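Chymotrypsin-like serine protease (Equine arteritis virus, PDB 1MBM) acts as a chymotrypsin-fold serine endopeptidase that probably cleaves the viral replicase polyprotein into mature non-structural proteins. Local coordinates at residues 19-24 / 65-70; 26-31 / 52-57; 40-43 / 48-51. One frame throughout, in Å; residues are numbered along the deposited sequence.

Contact 1: 19-24 / 65-70; sequences VWTRNN and TTQSEL
The flat carboxamide of Gln-67 has methyl CG2 of Val-26 over one face near NE2, and OG1 of Thr-21 off its NH2 edge, close to the amide plane. The setting is one end of the N-terminal beta barrel of the chymotrypsin fold, where strand 14-22 meets the turn that follows strand 60-65. Gln-67 NE2 stays 4.0 Å from Thr-21 OG1, too far for a bond. NE2 makes a weak hydrogen bond to Gly-72 O, and the threonine hydroxyl is hydrogen-bonded to Trp-74 O. Gln-67 gets there by a chain bent at chi2 (-72°), which lays it across Thr-21 at about a right angle.

Deeper in, Val-19 and Leu-70 reach for each other tip to tip, CG1 to CD2 at 3.8 Å, and Leu-43 and Ile-45 of strand 40-45 pack against both. The turn is shaped by Thr-66 O, which accepts from both Leu-70 N (2.9 Å) and Glu-69 N (3.1 Å). At the outer rim one water completes the join, donating to Asn-24 O at 2.9 Å and accepting from Gln-67 N at 2.8 Å.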
# COMPACT_ATOMS: atom_id res chain seq x y z
N VAL A 19 0.23 -11.59 -4.70
CA VAL A 19 0.89 -12.89 -4.75
C VAL A 19 2.31 -12.77 -5.30
O VAL A 19 2.55 -12.07 -6.26
CB VAL A 19 0.08 -13.88 -5.63
CG1 VAL A 19 0.67 -15.26 -5.56
CG2 VAL A 19 -1.38 -13.92 -5.16
N TRP A 20 3.25 -13.48 -4.68
CA TRP A 20 4.66 -13.32 -5.01
C TRP A 20 5.44 -14.62 -4.90
O TRP A 20 4.95 -15.60 -4.36
CB TRP A 20 5.32 -12.32 -4.05
CG TRP A 20 4.54 -11.07 -3.83
CD1 TRP A 20 3.47 -10.90 -2.98
CD2 TRP A 20 4.76 -9.80 -4.45
NE1 TRP A 20 3.01 -9.61 -3.06
CE2 TRP A 20 3.79 -8.91 -3.95
CE3 TRP A 20 5.68 -9.33 -5.39
CZ2 TRP A 20 3.71 -7.58 -4.36
CZ3 TRP A 20 5.61 -8.00 -5.80
CH2 TRP A 20 4.63 -7.15 -5.28
N THR A 21 6.67 -14.60 -5.42
CA THR A 21 7.56 -15.74 -5.31
C THR A 21 8.70 -15.40 -4.34
O THR A 21 9.21 -14.28 -4.36
CB THR A 21 8.14 -16.11 -6.70
OG1 THR A 21 7.10 -16.62 -7.53
CG2 THR A 21 9.12 -17.28 -6.60
N ARG A 22 9.06 -16.36 -3.49
CA ARG A 22 10.19 -16.23 -2.57
C ARG A 22 10.76 -17.62 -2.22
O ARG A 22 10.06 -18.46 -1.67
CB ARG A 22 9.75 -15.51 -1.29
CG ARG A 22 10.88 -15.16 -0.33
CD ARG A 22 10.40 -14.60 1.01
NE ARG A 22 9.42 -15.49 1.64
CZ ARG A 22 8.52 -15.10 2.53
NH1 ARG A 22 8.46 -13.83 2.90
NH2 ARG A 22 7.69 -15.98 3.06
N ASN A 23 12.03 -17.87 -2.54
CA ASN A 23 12.69 -19.14 -2.22
C ASN A 23 11.84 -20.40 -2.38
O ASN A 23 11.63 -21.16 -1.41
CB ASN A 23 13.26 -19.09 -0.80
CG ASN A 23 14.15 -17.89 -0.57
OD1 ASN A 23 14.91 -17.50 -1.45
ND2 ASN A 23 14.06 -17.30 0.62
N ASN A 24 11.33 -20.62 -3.59
CA ASN A 24 10.53 -21.80 -3.92
C ASN A 24 9.17 -21.88 -3.22
O ASN A 24 8.52 -22.93 -3.22
CB ASN A 24 11.33 -23.09 -3.70
CG ASN A 24 10.88 -24.21 -4.61
OD1 ASN A 24 10.96 -24.09 -5.83
ND2 ASN A 24 10.40 -25.30 -4.02
N THR A 65 2.23 -20.67 0.35
CA THR A 65 1.67 -21.85 -0.29
C THR A 65 2.67 -22.27 -1.36
O THR A 65 3.81 -21.81 -1.33
CB THR A 65 0.22 -21.59 -0.84
OG1 THR A 65 -0.22 -22.72 -1.59
CG2 THR A 65 0.17 -20.46 -1.85
N THR A 66 2.29 -23.17 -2.25
CA THR A 66 3.22 -23.65 -3.26
C THR A 66 2.72 -23.41 -4.67
O THR A 66 1.55 -23.04 -4.88
CB THR A 66 3.52 -25.16 -3.07
OG1 THR A 66 2.28 -25.89 -3.04
CG2 THR A 66 4.15 -25.45 -1.71
N GLN A 67 3.60 -23.63 -5.65
CA GLN A 67 3.28 -23.47 -7.06
C GLN A 67 2.20 -24.45 -7.51
O GLN A 67 1.42 -24.14 -8.39
CB GLN A 67 4.54 -23.65 -7.93
CG GLN A 67 5.44 -22.42 -8.00
CD GLN A 67 4.84 -21.30 -8.84
OE1 GLN A 67 4.01 -21.55 -9.72
NE2 GLN A 67 5.26 -20.07 -8.56
N SER A 68 2.15 -25.63 -6.89
CA SER A 68 1.13 -26.62 -7.24
C SER A 68 -0.27 -26.25 -6.71
O SER A 68 -1.27 -26.78 -7.16
CB SER A 68 1.53 -28.01 -6.73
OG SER A 68 1.90 -27.96 -5.37
N GLU A 69 -0.31 -25.33 -5.75
CA GLU A 69 -1.58 -24.89 -5.18
C GLU A 69 -2.04 -23.59 -5.81
O GLU A 69 -3.24 -23.34 -5.94
CB GLU A 69 -1.43 -24.70 -3.68
CG GLU A 69 -1.25 -25.99 -2.92
CD GLU A 69 -2.39 -26.96 -3.20
OE1 GLU A 69 -3.56 -26.56 -3.05
OE2 GLU A 69 -2.11 -28.11 -3.58
N LEU A 70 -1.07 -22.76 -6.18
CA LEU A 70 -1.34 -21.46 -6.77
C LEU A 70 -0.30 -21.19 -7.86
O LEU A 70 0.65 -20.44 -7.64
CB LEU A 70 -1.24 -20.38 -5.68
CG LEU A 70 -1.70 -18.94 -5.89
CD1 LEU A 70 -3.11 -18.89 -6.43
CD2 LEU A 70 -1.61 -18.17 -4.57
O HOH W 1 6.24 -23.70 -4.81

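Contact 2: 26-31 / 52-57; sequences VVVLTA and LTFKKN
Phe-54 lays the CE2 side of its ring against the methyl group of Thr-30, with CE2 to CG2 at 3.6 Å and CZ slightly farther from the same methyl. The two side chains cross at about a right angle, and the methyl approaches the ring obliquely. The same ring atom also comes to 3.7 Å from the carbonyl oxygen Val-28 O; the CE2 corner thus meets one backbone carbonyl as well as side chains. In Thr-30 the hydroxyl is swung anti to the backbone N (chi1 -172°), which leaves CG2 wedged between N and the carbonyl carbon and presented to the phenylalanine; OG1 is hydrogen-bonded instead to Thr-16 O on strand 14-22.

Two residues earlier on the strand, Val-28 meets Leu-52. Methyl CD1 of the leucine comes in across the valine and nestles between its two branches, 3.9 Å from CG1 and 3.9 Å from CG2. Val-28 CG1 is also a looser neighbour of Phe-54 CE2, at 4.3 Å, and thereby ties the two halves of the contact together.

Strands 25-31 and 48-57 are not partners in the sheet, because strand 60-65 runs between them. They meet through side chains in the interior of the six-stranded barrel, where Ala-63 of that intervening strand and Val-35 of helix 32-35 also touch Phe-54. Thr-30 lies close to the probable Ser-His-Asp triad (Ser-114, His-33 and Asp-59) without touching it. Across these two segments the chemistry is almost wholly that of carbon against carbon: cohesion depends on shape and burial, and the hydroxyl of Thr-30 finds its polar partner on another strand of the barrel wall.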
# COMPACT_ATOMS: atom_id res chain seq x y z
N VAL A 26 5.31 -19.74 -2.60
CA VAL A 26 4.42 -18.72 -3.13
C VAL A 26 3.90 -17.94 -1.94
O VAL A 26 3.37 -18.53 -0.99
CB VAL A 26 3.28 -19.35 -3.95
CG1 VAL A 26 2.19 -18.34 -4.26
CG2 VAL A 26 3.84 -19.95 -5.24
N VAL A 27 4.08 -16.63 -1.96
CA VAL A 27 3.73 -15.79 -0.82
C VAL A 27 2.52 -14.91 -1.10
O VAL A 27 2.44 -14.27 -2.15
CB VAL A 27 4.91 -14.89 -0.42
CG1 VAL A 27 4.59 -14.09 0.85
CG2 VAL A 27 6.16 -15.72 -0.21
N VAL A 28 1.59 -14.87 -0.16
CA VAL A 28 0.38 -14.06 -0.30
C VAL A 28 0.31 -13.02 0.82
O VAL A 28 0.26 -13.37 1.99
CB VAL A 28 -0.88 -14.96 -0.28
CG1 VAL A 28 -2.17 -14.12 -0.36
CG2 VAL A 28 -0.82 -16.01 -1.40
N LEU A 29 0.27 -11.75 0.46
CA LEU A 29 0.16 -10.67 1.46
C LEU A 29 -1.20 -9.99 1.45
O LEU A 29 -1.81 -9.83 0.40
CB LEU A 29 1.20 -9.58 1.18
CG LEU A 29 2.64 -10.04 1.00
CD1 LEU A 29 3.52 -8.83 0.67
CD2 LEU A 29 3.13 -10.78 2.24
N THR A 30 -1.65 -9.56 2.63
CA THR A 30 -2.90 -8.82 2.79
C THR A 30 -2.87 -8.19 4.19
O THR A 30 -1.82 -8.21 4.86
CB THR A 30 -4.16 -9.74 2.58
OG1 THR A 30 -5.36 -8.96 2.55
CG2 THR A 30 -4.38 -10.71 3.76
N ALA A 31 -3.98 -7.61 4.61
CA ALA A 31 -4.08 -6.97 5.92
C ALA A 31 -4.69 -7.92 6.95
O ALA A 31 -5.64 -8.64 6.65
CB ALA A 31 -4.91 -5.69 5.84
N LEU A 52 -6.34 -19.78 2.80
CA LEU A 52 -5.01 -19.71 3.40
C LEU A 52 -5.01 -19.33 4.88
O LEU A 52 -5.94 -18.70 5.37
CB LEU A 52 -4.20 -18.66 2.65
CG LEU A 52 -4.15 -18.83 1.14
CD1 LEU A 52 -3.96 -17.49 0.45
CD2 LEU A 52 -3.06 -19.79 0.77
N THR A 53 -3.93 -19.71 5.57
CA THR A 53 -3.70 -19.35 6.97
C THR A 53 -2.57 -18.31 6.99
O THR A 53 -1.58 -18.46 6.27
CB THR A 53 -3.31 -20.60 7.79
OG1 THR A 53 -4.50 -21.32 8.14
CG2 THR A 53 -2.74 -20.23 9.15
N PHE A 54 -2.70 -17.27 7.82
CA PHE A 54 -1.77 -16.15 7.80
C PHE A 54 -0.99 -15.92 9.09
O PHE A 54 -1.56 -15.95 10.19
CB PHE A 54 -2.53 -14.85 7.49
CG PHE A 54 -3.08 -14.79 6.09
CD1 PHE A 54 -4.26 -15.44 5.76
CD2 PHE A 54 -2.43 -14.05 5.11
CE1 PHE A 54 -4.78 -15.38 4.47
CE2 PHE A 54 -2.93 -13.99 3.82
CZ PHE A 54 -4.12 -14.66 3.50
N LYS A 55 0.30 -15.66 8.97
CA LYS A 55 1.07 -15.22 10.12
C LYS A 55 0.99 -13.69 10.12
O LYS A 55 1.06 -13.05 9.06
CB LYS A 55 2.51 -15.71 10.06
CG LYS A 55 2.61 -17.21 9.79
CD LYS A 55 3.79 -17.86 10.52
CE LYS A 55 5.10 -17.16 10.19
NZ LYS A 55 6.22 -17.71 11.02
N LYS A 56 0.81 -13.11 11.30
CA LYS A 56 0.57 -11.68 11.39
C LYS A 56 1.60 -10.92 12.21
O LYS A 56 2.16 -11.46 13.17
CB LYS A 56 -0.81 -11.44 12.01
CG LYS A 56 -1.96 -11.95 11.17
CD LYS A 56 -3.19 -12.10 12.04
CE LYS A 56 -4.46 -12.33 11.22
NZ LYS A 56 -5.59 -12.61 12.16
N ASN A 57 1.84 -9.68 11.81
CA ASN A 57 2.66 -8.75 12.57
C ASN A 57 1.91 -7.42 12.51
O ASN A 57 2.00 -6.68 11.52
CB ASN A 57 4.07 -8.63 11.99
CG ASN A 57 5.02 -7.92 12.94
OD1 ASN A 57 4.58 -7.22 13.85
ND2 ASN A 57 6.32 -8.12 12.75

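Contact 3: 40-43 / 48-51; sequences MATL and AMLT
Thr-42 and Thr-51 face each other as a non-hydrogen-bonded pair of the antiparallel hairpin 40-45/48-57, and their hydroxyls make the bond that the backbone does not make at this position. OG1 of Thr-42 lies 3.0 Å from OG1 of Thr-51. Both residues hold OG1 beside their own backbone N (chi1 -64° and -60°); with the strands paired in this register, these torsions place the two oxygens within bonding distance while sending each CG2 beside its carbonyl carbon.

The close-knit part is the backbone next door. Leu-43 and Leu-50 form a hydrogen-bonded pair, Leu-43 N giving to Leu-50 O at 2.8 Å and Leu-50 N giving to Leu-43 O at 3.1 Å. Each acceptor has a further CA-H contact, from Thr-42 CA to Leu-50 O and from Met-49 CA to Leu-43 O, both at 3.4 Å. On this face Leu-43 is buried against Val-9, Leu-52 and Leu-70, within the N-terminal barrel, while Leu-50 leans on Glu-69 and Leu-70.

The face bearing the threonines is more open. Two exposed methionines flank the pair and touch it only through single aliphatic carbons: CG of Met-40 comes to 3.7 Å from CG2 of Thr-51, and CG of Met-49 to 3.6 Å from CG2 of Thr-42. Both chains bend at chi3, beyond these points of contact. The hairpin thus has an oily inner side and an outer side on which a hydroxyl pair lies among methyl and methylene groups. Either hydroxyl could be the donor, so the direction of the threonine bond is left open, whereas the two backbone bonds set the register.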
# COMPACT_ATOMS: atom_id res chain seq x y z
N MET A 40 -7.89 -17.30 9.11
CA MET A 40 -8.12 -17.96 7.83
C MET A 40 -8.82 -17.01 6.85
O MET A 40 -9.66 -16.22 7.24
CB MET A 40 -8.96 -19.21 8.05
CG MET A 40 -8.68 -20.32 7.07
SD MET A 40 -9.20 -21.92 7.71
CE MET A 40 -11.00 -21.70 7.79
N ALA A 41 -8.45 -17.10 5.57
CA ALA A 41 -9.07 -16.26 4.55
C ALA A 41 -8.90 -16.84 3.15
O ALA A 41 -7.94 -17.54 2.85
CB ALA A 41 -8.53 -14.85 4.61
N THR A 42 -9.84 -16.51 2.27
CA THR A 42 -9.81 -17.05 0.92
C THR A 42 -9.35 -16.01 -0.09
O THR A 42 -9.89 -14.90 -0.13
CB THR A 42 -11.18 -17.62 0.55
OG1 THR A 42 -11.51 -18.73 1.41
CG2 THR A 42 -11.12 -18.25 -0.83
N LEU A 43 -8.35 -16.37 -0.89
CA LEU A 43 -7.82 -15.52 -1.95
C LEU A 43 -8.47 -15.90 -3.28
O LEU A 43 -8.63 -17.08 -3.60
CB LEU A 43 -6.31 -15.72 -2.08
CG LEU A 43 -5.64 -15.20 -3.35
CD1 LEU A 43 -5.65 -13.67 -3.36
CD2 LEU A 43 -4.21 -15.72 -3.47
N ALA A 48 -8.25 -19.04 -9.86
CA ALA A 48 -7.86 -19.75 -8.65
C ALA A 48 -8.56 -19.22 -7.41
O ALA A 48 -8.66 -18.01 -7.21
CB ALA A 48 -6.35 -19.68 -8.47
N MET A 49 -9.06 -20.13 -6.59
CA MET A 49 -9.67 -19.81 -5.31
C MET A 49 -9.00 -20.73 -4.29
O MET A 49 -9.04 -21.95 -4.44
CB MET A 49 -11.19 -20.03 -5.33
CG MET A 49 -11.88 -19.60 -4.03
SD MET A 49 -13.68 -19.85 -3.96
CE MET A 49 -13.81 -21.54 -4.50
N LEU A 50 -8.37 -20.13 -3.28
CA LEU A 50 -7.57 -20.88 -2.32
C LEU A 50 -7.74 -20.31 -0.92
O LEU A 50 -7.66 -19.10 -0.72
CB LEU A 50 -6.09 -20.79 -2.74
CG LEU A 50 -5.00 -21.59 -2.02
CD1 LEU A 50 -5.32 -23.07 -2.00
CD2 LEU A 50 -3.65 -21.36 -2.68
N THR A 51 -7.99 -21.17 0.05
CA THR A 51 -8.12 -20.74 1.43
C THR A 51 -6.73 -20.82 2.07
O THR A 51 -6.02 -21.81 1.88
CB THR A 51 -9.13 -21.61 2.18
OG1 THR A 51 -10.40 -21.49 1.53
CG2 THR A 51 -9.40 -21.04 3.55

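All three contacts lie in or at the end of the six-stranded N-terminal barrel and are nested along the chain: contact 3 within the loop closed by contact 2, itself within that of contact 1. Their centres lie 11 to 14 Å apart, contacts 2 and 3 being nearest. Strand 48-57 serves both of these, and Leu-52 N to Ala-41 O, 2.8 Å, probably continues the hairpin ladder. Contacts 1 and 2 lie on the neighbouring strands 14-22 and 25-31, probably joined by Val-27 N to Trp-20 O at 2.8 Å. Leu-43 CD2 meets Leu-70 CD2 at 3.7 Å, linking contacts 3 and 1. Packing thus appears continuous from the barrel end to the probable triad region.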